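Local coordinates for protein hydrogenase maturation factor (Thermoanaerobacter tengcongensis, PDB 3VTI) that serves as the HypE factor of [NiFe]-hydrogenase maturation, accepting a carbamoyl group from HypF and probably dehydrating it to a nitrile at the expense of ATP, at residues T38-G46 / H156-R164; G217-L227 / V284-I295. All blocks are in the same frame, centred on the assembly; numbering follows the deposited sequence.

Interaction 1: T38-G46 / H156-R164; sequences TVKPLFFPG and HGMAVMSAR
The rings of F44 and H156 meet at right angles where the segment T38-G46 packs on the helix H156-R164. It is an offset edge-to-face (T-shaped) stack: the imidazole turns its edge toward the phenyl face, the ring centroids lie 5.5 Å apart, and the nearest atoms are CE1 of H156 and CZ of F44, 3.9 Å from each other. H156 reaches over because its CG is anti to the backbone N (chi1 -179°), which carries the imidazole from the flank of the helix toward the strand. V160 fills the corner between the two rings. Its CG1 stands over one face of the phenyl, 4.3 Å from CD2 of F44 and displaced toward the rim, and also covers a face of the imidazole; the same methyl touches CG2 of V39.

One turn further along, two prolines share a single methyl. CG of P41 and CD of P45 each approach CB of A163 to 4.0 Å. P41 follows a cis peptide bond, and its CD rests against CB of R164, whose side chain crosses the pyrrolidine at about a right angle and lays its aliphatic part beside the carbonyl O of K40. The interface is thus mainly apolar.

The polar ends find partners elsewhere in the chain: ND1 of H156 bonds to OG of S175, and NZ of K40 to the carbonyl O of D118. Helix 49-60 backs the contact, with L52 touching both V39 and H156, while strand 43-44 pairs with strand 47-48 in a small antiparallel sheet beside helix 155-164.

Interaction 2: G217-L227 / V284-I295; sequences GVGIKIYEEKL and VNDSKLVTINTI
K221 reaches diagonally to N293, two residues beyond its bridge partner T291 on the neighbouring parallel strand, but main-chain bonding carries most of this contact. Strand 219-223 runs alongside strand 290-293 with their axes 21° apart, and the bonds alternate in the parallel pattern: N of I220 to O of L289, N of T291 to O of I220, N of I222 to O of T291 (2.9 Å), N of N293 to O of I222 (2.8 Å), and N of E224 to O of N293. At the other edge G219 and N285 form an antiparallel hydrogen-bonded pair, in which N of N285 bonds to O of G219 and N of G219 returns a weak bond to O of N285. The chain from 284 to 295 therefore flanks strand 219-223 on two sides, passing round its start.

Apolar contacts line one face. I222 CG1 lies 3.9 Å from CB of I292, whose CD1 meets CD1 of L227 at the same distance. I220 and I222 continue this layer onto L209 of helix 204-216.

Polar side chains occupy the other face. K221 leaves the backbone with CG anti to N (chi1 -176°), passes T291 and bends near its end, bringing NZ to OD1 of N293 at 2.6 Å, a donor 38° out of the carbonyl plane. NZ also donates to a water and bonds to OG of S299 in the next strand. N293 CB packs 3.8 Å from CD1 of the Y223 ring. A methionine in place of K221 would probably leave OD1 of N293 without its charged donor and the amide freer to turn.

Chemically, the two faces divide the work: aliphatic groups seal the sheet against its helix, while a lysine ammonium, gripped by neutral oxygens, ties three adjacent strands together.

The two contacts illustrate how one chain combines different modes of packing. Interaction 1 joins a segment of the N-terminal AIR synthase-related region to a helix of the C-terminal one, whereas interaction 2 is internal to the C-terminal region. They follow one another along the sequence, with centres about 30 Å apart and nearest atoms about 14 Å apart, and do not touch. Interaction 1 is the closer to the magnesium site formed by D22, D60 and D199, though not part of it: the side chain of H156 lies about 12 Å from the ion and about 10 Å from that of D199. Interaction 2 lies away from that site, in the sheet whose edge strand 194-198, at one end of the order, leads into D199.

Interaction 1: T38-G46 / H156-R164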
loop_
_atom_site.group_PDB
_atom_site.type_symbol
_atom_site.label_atom_id
_atom_site.label_comp_id
_atom_site.label_asym_id
_atom_site.label_seq_id
_atom_site.Cartn_x
_atom_site.Cartn_y
_atom_site.Cartn_z
ATOM N N THR C 38 7.363 -0.047 -0.186
ATOM C CA THR C 38 6.502 -0.628 0.839
ATOM C C THR C 38 7.304 -1.032 2.081
ATOM O O THR C 38 6.851 -1.827 2.894
ATOM C CB THR C 38 5.760 -1.861 0.281
ATOM O OG1 THR C 38 6.717 -2.801 -0.214
ATOM C CG2 THR C 38 4.835 -1.471 -0.860
ATOM N N VAL C 39 8.494 -0.458 2.216
ATOM C CA VAL C 39 9.428 -0.776 3.290
ATOM C C VAL C 39 8.838 -0.519 4.693
ATOM O O VAL C 39 8.225 0.517 4.934
ATOM C CB VAL C 39 10.745 0.027 3.101
ATOM C CG1 VAL C 39 10.505 1.527 3.312
ATOM C CG2 VAL C 39 11.841 -0.474 4.028
ATOM N N LYS C 40 9.015 -1.491 5.588
ATOM C CA LYS C 40 8.793 -1.309 7.024
ATOM C C LYS C 40 10.078 -1.707 7.761
ATOM O O LYS C 40 10.638 -2.779 7.496
ATOM C CB LYS C 40 7.604 -2.137 7.534
ATOM C CG LYS C 40 6.212 -1.637 7.111
ATOM C CD LYS C 40 6.043 -0.131 7.323
ATOM C CE LYS C 40 4.629 0.329 7.049
ATOM N NZ LYS C 40 4.150 -0.007 5.692
ATOM N N PRO C 41 10.558 -0.850 8.683
ATOM C CA PRO C 41 9.934 0.388 9.148
ATOM C C PRO C 41 10.146 1.563 8.187
ATOM O O PRO C 41 11.054 1.534 7.361
ATOM C CB PRO C 41 10.646 0.647 10.477
ATOM C CG PRO C 41 12.013 0.069 10.286
ATOM C CD PRO C 41 11.912 -1.025 9.241
ATOM N N LEU C 42 9.312 2.588 8.305
ATOM C CA LEU C 42 9.356 3.737 7.405
ATOM C C LEU C 42 10.594 4.592 7.637
ATOM O O LEU C 42 11.059 5.277 6.727
ATOM C CB LEU C 42 8.104 4.594 7.585
ATOM C CG LEU C 42 6.751 3.889 7.482
ATOM C CD1 LEU C 42 5.666 4.737 8.116
ATOM C CD2 LEU C 42 6.410 3.526 6.038
ATOM N N PHE C 43 11.092 4.552 8.870
ATOM C CA PHE C 43 12.295 5.262 9.283
ATOM C C PHE C 43 13.296 4.251 9.830
ATOM O O PHE C 43 13.015 3.534 10.797
ATOM C CB PHE C 43 11.966 6.316 10.348
ATOM C CG PHE C 43 10.872 7.259 9.945
ATOM C CD1 PHE C 43 9.546 6.988 10.276
ATOM C CD2 PHE C 43 11.160 8.413 9.221
ATOM C CE1 PHE C 43 8.527 7.850 9.892
ATOM C CE2 PHE C 43 10.147 9.281 8.833
ATOM C CZ PHE C 43 8.829 8.999 9.170
ATOM N N PHE C 44 14.458 4.194 9.194
ATOM C CA PHE C 44 15.469 3.203 9.518
ATOM C C PHE C 44 16.839 3.867 9.503
ATOM O O PHE C 44 17.010 4.916 8.883
ATOM C CB PHE C 44 15.411 2.063 8.491
ATOM C CG PHE C 44 15.404 2.535 7.062
ATOM C CD1 PHE C 44 14.206 2.791 6.412
ATOM C CD2 PHE C 44 16.595 2.735 6.373
ATOM C CE1 PHE C 44 14.188 3.243 5.096
ATOM C CE2 PHE C 44 16.587 3.178 5.053
ATOM C CZ PHE C 44 15.381 3.434 4.417
ATOM N N PRO C 45 17.828 3.262 10.179
ATOM C CA PRO C 45 19.158 3.863 10.143
ATOM C C PRO C 45 19.612 4.173 8.710
ATOM O O PRO C 45 19.565 3.303 7.833
ATOM C CB PRO C 45 20.033 2.781 10.774
ATOM C CG PRO C 45 19.122 2.117 11.755
ATOM C CD PRO C 45 17.794 2.065 11.039
ATOM N N GLY C 46 20.008 5.422 8.480
ATOM C CA GLY C 46 20.550 5.835 7.197
ATOM C C GLY C 46 19.529 6.325 6.183
ATOM O O GLY C 46 19.903 6.733 5.076
ATOM N N HIS C 156 21.746 -1.961 2.709
ATOM C CA HIS C 156 20.338 -1.679 2.912
ATOM C C HIS C 156 19.588 -2.900 3.454
ATOM O O HIS C 156 18.935 -2.819 4.498
ATOM C CB HIS C 156 19.703 -1.191 1.617
ATOM C CG HIS C 156 18.255 -0.853 1.759
ATOM N ND1 HIS C 156 17.820 0.379 2.194
ATOM C CD2 HIS C 156 17.140 -1.590 1.538
ATOM C CE1 HIS C 156 16.499 0.391 2.226
ATOM N NE2 HIS C 156 16.063 -0.793 1.836
ATOM N N GLY C 157 19.702 -4.026 2.750
ATOM C CA GLY C 157 19.088 -5.280 3.167
ATOM C C GLY C 157 19.321 -5.624 4.625
ATOM O O GLY C 157 18.379 -5.954 5.354
ATOM N N MET C 158 20.571 -5.548 5.067
ATOM C CA MET C 158 20.864 -5.879 6.451
ATOM C C MET C 158 20.380 -4.797 7.417
ATOM O O MET C 158 19.973 -5.103 8.531
ATOM C CB MET C 158 22.346 -6.198 6.651
ATOM C CG MET C 158 22.678 -6.788 8.024
ATOM S SD MET C 158 21.632 -8.182 8.547
ATOM C CE MET C 158 22.306 -9.511 7.555
ATOM N N ALA C 159 20.403 -3.543 6.984
ATOM C CA ALA C 159 19.976 -2.435 7.836
ATOM C C ALA C 159 18.491 -2.503 8.193
ATOM O O ALA C 159 18.138 -2.426 9.371
ATOM C CB ALA C 159 20.330 -1.076 7.201
ATOM N N VAL C 160 17.625 -2.658 7.190
ATOM C CA VAL C 160 16.187 -2.735 7.460
ATOM C C VAL C 160 15.818 -4.042 8.170
ATOM O O VAL C 160 14.973 -4.035 9.051
ATOM C CB VAL C 160 15.280 -2.427 6.216
ATOM C CG1 VAL C 160 15.944 -1.411 5.295
ATOM C CG2 VAL C 160 14.907 -3.686 5.449
ATOM N N MET C 161 16.475 -5.142 7.809
ATOM C CA MET C 161 16.374 -6.410 8.545
ATOM C C MET C 161 16.627 -6.210 10.047
ATOM O O MET C 161 15.831 -6.631 10.883
ATOM C CB MET C 161 17.373 -7.421 7.960
ATOM C CG MET C 161 17.651 -8.666 8.799
ATOM S SD MET C 161 17.039 -10.205 8.081
ATOM C CE MET C 161 18.076 -10.389 6.635
ATOM N N SER C 162 17.736 -5.549 10.366
ATOM C CA SER C 162 18.149 -5.287 11.739
ATOM C C SER C 162 17.134 -4.442 12.511
ATOM O O SER C 162 16.821 -4.734 13.664
ATOM C CB SER C 162 19.514 -4.598 11.751
ATOM O OG SER C 162 19.876 -4.235 13.067
ATOM N N ALA C 163 16.634 -3.393 11.866
ATOM C CA ALA C 163 15.647 -2.520 12.477
ATOM C C ALA C 163 14.274 -3.186 12.572
ATOM O O ALA C 163 13.611 -3.080 13.594
ATOM C CB ALA C 163 15.563 -1.208 11.706
ATOM N N ARG C 164 13.865 -3.879 11.512
ATOM C CA ARG C 164 12.531 -4.485 11.416
ATOM C C ARG C 164 12.356 -5.669 12.348
ATOM O O ARG C 164 11.284 -5.858 12.918
ATOM C CB ARG C 164 12.239 -4.917 9.971
ATOM C CG ARG C 164 10.880 -5.597 9.723
ATOM C CD ARG C 164 10.803 -6.127 8.281
ATOM N NE ARG C 164 11.580 -7.361 8.106
ATOM C CZ ARG C 164 12.356 -7.640 7.058
ATOM N NH1 ARG C 164 13.020 -8.795 7.018
ATOM N NH2 ARG C 164 12.491 -6.768 6.061
#

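Interaction 2: G217-L227 / V284-I295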
loop_
_atom_site.group_PDB
_atom_site.type_symbol
_atom_site.label_atom_id
_atom_site.label_comp_id
_atom_site.label_asym_id
_atom_site.label_seq_id
_atom_site.Cartn_x
_atom_site.Cartn_y
_atom_site.Cartn_z
ATOM N N GLY C 217 22.552 -13.602 -22.533
ATOM C CA GLY C 217 22.876 -14.950 -22.972
ATOM C C GLY C 217 24.344 -15.265 -22.745
ATOM O O GLY C 217 25.021 -15.797 -23.633
ATOM N N VAL C 218 24.829 -14.928 -21.552
ATOM C CA VAL C 218 26.225 -15.128 -21.173
ATOM C C VAL C 218 26.324 -15.671 -19.749
ATOM O O VAL C 218 25.314 -15.865 -19.078
ATOM C CB VAL C 218 27.033 -13.803 -21.238
ATOM C CG1 VAL C 218 27.089 -13.249 -22.666
ATOM C CG2 VAL C 218 26.468 -12.765 -20.260
ATOM N N GLY C 219 27.550 -15.909 -19.292
ATOM C CA GLY C 219 27.796 -16.264 -17.899
ATOM C C GLY C 219 28.623 -15.201 -17.213
ATOM O O GLY C 219 29.174 -14.323 -17.873
ATOM N N ILE C 220 28.694 -15.264 -15.887
ATOM C CA ILE C 220 29.470 -14.290 -15.116
ATOM C C ILE C 220 30.243 -14.963 -13.987
ATOM O O ILE C 220 29.682 -15.744 -13.203
ATOM C CB ILE C 220 28.598 -13.127 -14.552
ATOM C CG1 ILE C 220 27.885 -12.390 -15.692
ATOM C CG2 ILE C 220 29.471 -12.131 -13.785
ATOM C CD1 ILE C 220 27.098 -11.172 -15.272
ATOM N N LYS C 221 31.519 -14.639 -13.926
ATOM C CA LYS C 221 32.359 -15.110 -12.874
ATOM C C LYS C 221 32.789 -13.989 -11.978
ATOM O O LYS C 221 33.355 -13.025 -12.413
ATOM C CB LYS C 221 33.573 -15.807 -13.447
ATOM C CG LYS C 221 34.457 -16.420 -12.405
ATOM C CD LYS C 221 35.318 -17.491 -12.999
ATOM C CE LYS C 221 34.587 -18.798 -13.134
ATOM N NZ LYS C 221 35.143 -19.829 -12.251
ATOM N N ILE C 222 32.502 -14.139 -10.706
ATOM C CA ILE C 222 32.970 -13.187 -9.703
ATOM C C ILE C 222 33.988 -13.784 -8.717
ATOM O O ILE C 222 34.153 -15.008 -8.614
ATOM C CB ILE C 222 31.807 -12.481 -8.960
ATOM C CG1 ILE C 222 30.971 -13.483 -8.157
ATOM C CG2 ILE C 222 30.954 -11.689 -9.948
ATOM C CD1 ILE C 222 29.889 -12.844 -7.281
ATOM N N TYR C 223 34.677 -12.900 -8.002
ATOM C CA TYR C 223 35.773 -13.296 -7.124
ATOM C C TYR C 223 35.496 -12.904 -5.681
ATOM O O TYR C 223 35.336 -11.724 -5.362
ATOM C CB TYR C 223 37.114 -12.742 -7.645
ATOM C CG TYR C 223 37.477 -13.329 -8.995
ATOM C CD1 TYR C 223 38.260 -14.479 -9.090
ATOM C CD2 TYR C 223 36.993 -12.764 -10.179
ATOM C CE1 TYR C 223 38.573 -15.040 -10.336
ATOM C CE2 TYR C 223 37.293 -13.314 -11.422
ATOM C CZ TYR C 223 38.085 -14.451 -11.493
ATOM O OH TYR C 223 38.380 -14.996 -12.720
ATOM N N GLU C 224 35.422 -13.917 -4.822
ATOM C CA GLU C 224 35.150 -13.737 -3.396
ATOM C C GLU C 224 36.011 -12.655 -2.739
ATOM O O GLU C 224 35.476 -11.732 -2.125
ATOM C CB GLU C 224 35.325 -15.069 -2.660
ATOM C CG GLU C 224 34.999 -15.016 -1.175
ATOM C CD GLU C 224 35.128 -16.376 -0.517
ATOM O OE1 GLU C 224 36.226 -16.991 -0.600
ATOM O OE2 GLU C 224 34.126 -16.825 0.083
ATOM N N GLU C 225 37.329 -12.778 -2.885
ATOM C CA GLU C 225 38.298 -11.836 -2.311
ATOM C C GLU C 225 38.151 -10.391 -2.792
ATOM O O GLU C 225 38.627 -9.467 -2.133
ATOM C CB GLU C 225 39.738 -12.304 -2.574
ATOM C CG GLU C 225 40.012 -12.776 -4.004
ATOM C CD GLU C 225 39.538 -14.212 -4.242
ATOM O OE1 GLU C 225 40.032 -15.114 -3.532
ATOM O OE2 GLU C 225 38.667 -14.437 -5.120
ATOM N N LYS C 226 37.494 -10.207 -3.933
ATOM C CA LYS C 226 37.337 -8.891 -4.535
ATOM C C LYS C 226 36.015 -8.219 -4.200
ATOM O O LYS C 226 35.794 -7.081 -4.595
ATOM C CB LYS C 226 37.508 -8.973 -6.058
ATOM C CG LYS C 226 38.958 -9.114 -6.530
ATOM C CD LYS C 226 39.753 -7.827 -6.299
ATOM C CE LYS C 226 41.250 -8.092 -6.279
ATOM N NZ LYS C 226 41.679 -8.743 -5.004
ATOM N N LEU C 227 35.145 -8.907 -3.467
ATOM C CA LEU C 227 33.821 -8.363 -3.139
ATOM C C LEU C 227 33.869 -7.423 -1.935
ATOM O O LEU C 227 34.307 -7.822 -0.853
ATOM C CB LEU C 227 32.801 -9.483 -2.913
ATOM C CG LEU C 227 32.524 -10.436 -4.086
ATOM C CD1 LEU C 227 31.727 -11.672 -3.648
ATOM C CD2 LEU C 227 31.829 -9.719 -5.238
ATOM N N VAL C 284 32.628 -11.492 -17.535
ATOM C CA VAL C 284 31.558 -12.118 -18.298
ATOM C C VAL C 284 32.082 -13.343 -19.071
ATOM O O VAL C 284 32.994 -13.235 -19.899
ATOM C CB VAL C 284 30.910 -11.101 -19.260
ATOM C CG1 VAL C 284 29.881 -11.770 -20.148
ATOM C CG2 VAL C 284 30.281 -9.960 -18.479
ATOM N N ASN C 285 31.480 -14.495 -18.786
ATOM C CA ASN C 285 31.895 -15.794 -19.311
ATOM C C ASN C 285 31.252 -16.154 -20.633
ATOM O O ASN C 285 30.342 -15.478 -21.110
ATOM C CB ASN C 285 31.528 -16.906 -18.319
ATOM C CG ASN C 285 32.516 -17.042 -17.183
ATOM O OD1 ASN C 285 33.566 -16.388 -17.155
ATOM N ND2 ASN C 285 32.192 -17.918 -16.236
ATOM N N ASP C 286 31.748 -17.249 -21.195
ATOM C CA ASP C 286 31.190 -17.912 -22.361
ATOM C C ASP C 286 30.083 -18.842 -21.861
ATOM O O ASP C 286 29.095 -19.089 -22.560
ATOM C CB ASP C 286 32.300 -18.739 -23.050
ATOM C CG ASP C 286 32.069 -18.924 -24.546
ATOM O OD1 ASP C 286 31.386 -18.088 -25.176
ATOM O OD2 ASP C 286 32.592 -19.908 -25.106
ATOM N N SER C 287 30.279 -19.362 -20.646
ATOM C CA SER C 287 29.354 -20.284 -20.008
ATOM C C SER C 287 28.084 -19.528 -19.712
ATOM O O SER C 287 28.131 -18.339 -19.391
ATOM C CB SER C 287 29.949 -20.793 -18.695
ATOM O OG SER C 287 30.133 -19.733 -17.764
ATOM N N LYS C 288 26.944 -20.191 -19.810
ATOM C CA LYS C 288 25.705 -19.508 -19.459
ATOM C C LYS C 288 25.414 -19.675 -17.967
ATOM O O LYS C 288 24.273 -19.900 -17.555
ATOM C CB LYS C 288 24.564 -19.961 -20.375
ATOM C CG LYS C 288 24.764 -19.474 -21.811
ATOM C CD LYS C 288 23.682 -19.944 -22.771
ATOM C CE LYS C 288 23.972 -19.409 -24.174
ATOM N NZ LYS C 288 22.991 -19.888 -25.188
ATOM N N LEU C 289 26.473 -19.546 -17.168
ATOM C CA LEU C 289 26.433 -19.825 -15.736
ATOM C C LEU C 289 26.939 -18.662 -14.877
ATOM O O LEU C 289 27.765 -17.854 -15.319
ATOM C CB LEU C 289 27.251 -21.079 -15.417
ATOM C CG LEU C 289 26.720 -22.485 -15.718
ATOM C CD1 LEU C 289 25.321 -22.700 -15.139
ATOM C CD2 LEU C 289 26.752 -22.814 -17.216
ATOM N N VAL C 290 26.440 -18.594 -13.645
ATOM C CA VAL C 290 26.872 -17.587 -12.690
ATOM C C VAL C 290 27.679 -18.268 -11.592
ATOM O O VAL C 290 27.126 -18.994 -10.762
ATOM C CB VAL C 290 25.677 -16.789 -12.096
ATOM C CG1 VAL C 290 26.171 -15.697 -11.130
ATOM C CG2 VAL C 290 24.844 -16.171 -13.207
ATOM N N THR C 291 28.988 -18.020 -11.606
ATOM C CA THR C 291 29.934 -18.712 -10.737
ATOM C C THR C 291 30.769 -17.758 -9.881
ATOM O O THR C 291 31.059 -16.635 -10.284
ATOM C CB THR C 291 30.892 -19.607 -11.563
ATOM O OG1 THR C 291 31.663 -18.797 -12.460
ATOM C CG2 THR C 291 30.113 -20.657 -12.364
ATOM N N ILE C 292 31.156 -18.221 -8.698
ATOM C CA ILE C 292 32.031 -17.456 -7.810
ATOM C C ILE C 292 33.288 -18.250 -7.450
ATOM O O ILE C 292 33.213 -19.410 -7.044
ATOM C CB ILE C 292 31.292 -16.978 -6.525
ATOM C CG1 ILE C 292 32.235 -16.169 -5.626
ATOM C CG2 ILE C 292 30.662 -18.154 -5.781
ATOM C CD1 ILE C 292 31.573 -15.529 -4.434
ATOM N N ASN C 293 34.441 -17.613 -7.614
ATOM C CA ASN C 293 35.721 -18.218 -7.268
ATOM C C ASN C 293 36.185 -17.780 -5.890
ATOM O O ASN C 293 36.195 -16.586 -5.583
ATOM C CB ASN C 293 36.791 -17.858 -8.305
ATOM C CG ASN C 293 36.946 -18.912 -9.385
ATOM O OD1 ASN C 293 35.972 -19.516 -9.832
ATOM N ND2 ASN C 293 38.184 -19.134 -9.815
ATOM N N THR C 294 36.566 -18.752 -5.065
ATOM C CA THR C 294 37.168 -18.473 -3.765
ATOM C C THR C 294 38.686 -18.341 -3.930
ATOM O O THR C 294 39.212 -18.457 -5.049
ATOM C CB THR C 294 36.845 -19.576 -2.724
ATOM O OG1 THR C 294 37.541 -20.783 -3.062
ATOM C CG2 THR C 294 35.344 -19.854 -2.654
ATOM N N ILE C 295 39.381 -18.083 -2.821
ATOM C CA ILE C 295 40.847 -18.091 -2.801
ATOM C C ILE C 295 41.390 -19.450 -3.270
ATOM O O ILE C 295 40.870 -20.510 -2.880
ATOM C CB ILE C 295 41.443 -17.711 -1.397
ATOM C CG1 ILE C 295 40.825 -18.556 -0.265
ATOM C CG2 ILE C 295 41.263 -16.224 -1.109
ATOM C CD1 ILE C 295 41.592 -18.505 1.067
HETATM O O HOH W 1 37.382 -21.517 -12.159
#